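Local atomic coordinates of 14-3-3 protein (Cryptosporidium parvum, PDB entry 3EFZ), a protein that probably binds phosphoserine-containing partner proteins, as members of the 14-3-3 family do, and so takes part in cell regulation and signalling. Residues D177-Q180 against R181-S184. Sequence-based numbering, arbitrary orientation.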
loop_
_atom_site.group_PDB
_atom_site.type_symbol
_atom_site.label_atom_id
_atom_site.label_comp_id
_atom_site.label_asym_id
_atom_site.label_seq_id
_atom_site.Cartn_x
_atom_site.Cartn_y
_atom_site.Cartn_z
ATOM N N ASP B 177 -4.924 26.150 -7.786
ATOM C CA ASP B 177 -4.054 26.811 -6.805
ATOM C C ASP B 177 -2.612 26.319 -6.935
ATOM O O ASP B 177 -1.681 27.118 -7.034
ATOM C CB ASP B 177 -4.591 26.610 -5.365
ATOM C CG ASP B 177 -3.778 27.367 -4.308
ATOM O OD1 ASP B 177 -3.894 27.026 -3.113
ATOM O OD2 ASP B 177 -3.030 28.303 -4.662
ATOM N N ALA B 178 -2.449 25.004 -6.974
ATOM C CA ALA B 178 -1.143 24.365 -7.186
ATOM C C ALA B 178 -0.512 24.779 -8.527
ATOM O O ALA B 178 0.654 25.153 -8.573
ATOM C CB ALA B 178 -1.277 22.844 -7.090
ATOM N N LEU B 179 -1.289 24.728 -9.609
ATOM C CA LEU B 179 -0.834 25.227 -10.923
ATOM C C LEU B 179 -0.369 26.687 -10.908
ATOM O O LEU B 179 0.687 27.009 -11.479
ATOM C CB LEU B 179 -1.916 25.031 -12.003
ATOM C CG LEU B 179 -2.219 23.611 -12.495
ATOM C CD1 LEU B 179 -3.535 23.568 -13.295
ATOM C CD2 LEU B 179 -1.078 23.056 -13.317
ATOM N N GLN B 180 -1.150 27.565 -10.272
ATOM C CA GLN B 180 -0.782 28.979 -10.153
ATOM C C GLN B 180 0.525 29.163 -9.366
ATOM O O GLN B 180 1.380 29.969 -9.752
ATOM C CB GLN B 180 -1.922 29.820 -9.552
ATOM C CG GLN B 180 -1.570 31.308 -9.284
ATOM C CD GLN B 180 -0.809 31.966 -10.442
ATOM O OE1 GLN B 180 -1.321 32.100 -11.560
ATOM N NE2 GLN B 180 0.428 32.376 -10.172
ATOM N N ARG B 181 0.679 28.417 -8.277
ATOM C CA ARG B 181 1.926 28.438 -7.510
ATOM C C ARG B 181 3.110 27.919 -8.333
ATOM O O ARG B 181 4.192 28.510 -8.316
ATOM C CB ARG B 181 1.774 27.633 -6.221
ATOM C CG ARG B 181 0.925 28.297 -5.164
ATOM C CD ARG B 181 0.579 27.256 -4.105
ATOM N NE ARG B 181 -0.221 27.790 -3.006
ATOM C CZ ARG B 181 0.272 28.173 -1.829
ATOM N NH1 ARG B 181 1.587 28.136 -1.573
ATOM N NH2 ARG B 181 -0.561 28.618 -0.904
ATOM N N GLU B 182 2.899 26.834 -9.074
ATOM C CA GLU B 182 3.920 26.332 -10.013
ATOM C C GLU B 182 4.323 27.351 -11.093
ATOM O O GLU B 182 5.512 27.524 -11.359
ATOM C CB GLU B 182 3.498 24.990 -10.621
ATOM C CG GLU B 182 3.458 23.874 -9.555
ATOM C CD GLU B 182 2.396 22.816 -9.807
ATOM O OE1 GLU B 182 1.784 22.826 -10.894
ATOM O OE2 GLU B 182 2.170 21.981 -8.904
ATOM N N ARG B 183 3.330 28.018 -11.688
ATOM C CA ARG B 183 3.548 29.106 -12.658
ATOM C C ARG B 183 4.378 30.266 -12.092
ATOM O O ARG B 183 5.243 30.814 -12.779
ATOM C CB ARG B 183 2.211 29.639 -13.199
ATOM C CG ARG B 183 1.553 28.743 -14.258
ATOM C CD ARG B 183 0.300 29.382 -14.884
ATOM N NE ARG B 183 -0.929 28.699 -14.445
ATOM C CZ ARG B 183 -1.866 29.234 -13.660
ATOM N NH1 ARG B 183 -1.746 30.481 -13.218
ATOM N NH2 ARG B 183 -2.931 28.515 -13.315
ATOM N N SER B 184 4.102 30.621 -10.839
ATOM C CA SER B 184 4.758 31.725 -10.137
ATOM C C SER B 184 6.205 31.433 -9.729
ATOM O O SER B 184 7.093 32.291 -9.860
ATOM C CB SER B 184 3.979 32.055 -8.865
ATOM O OG SER B 184 2.775 32.723 -9.158
#
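Arg-181 reaches back one turn to Asp-177, and its side chain, followed atom by atom, is a worked example of an i to i+4 salt bridge along a helix. CB starts beside two backbone oxygens, those of Asp-177 and Ala-178. With CG anti to its own carbonyl carbon (chi1 -73°), the chain turns back over the preceding turn, and CG passes 3.4 Å from Asp-177 O. That same oxygen accepts the backbone N-H of Arg-181, so it meets the peptide N-H and, close by, the aliphatic CG. From CG the chain runs extended to NE, and CD lies within van der Waals range of both Asp-177 O and OD2. NE then makes a weak hydrogen bond, part of the salt bridge, to Asp-177 OD2 at 3.3 Å, with an N-H...O angle of 148°. The carboxylate meets the guanidinium at its edge, but the two planes are turned 61° apart, so the pair is not the flat, two-pronged kind; NE alone makes the bond. Both residues also touch Ile-145 of helix 138-158.

All of this lies near the C-terminal end of helix 161-185, one of the long helices of the all-helical 14-3-3 fold. The i to i+4 backbone hydrogen bonds continue with Glu-182 N to Ala-178 O and Arg-183 N to Leu-179 O, both 2.8 Å. Glu-182 folds its CG to 3.2 Å from Ala-178 O, while its OE2 is held by Thr-198 in helix 193-207, a helix that Leu-179 also packs against. On another side, Arg-183 bends at chi3, and its guanidinium is modelled with Gln-180 CA and Leu-179 O over one face, toward the rim, though this outer end is doubtful because NH1 sits too close to Gln-180 OE1.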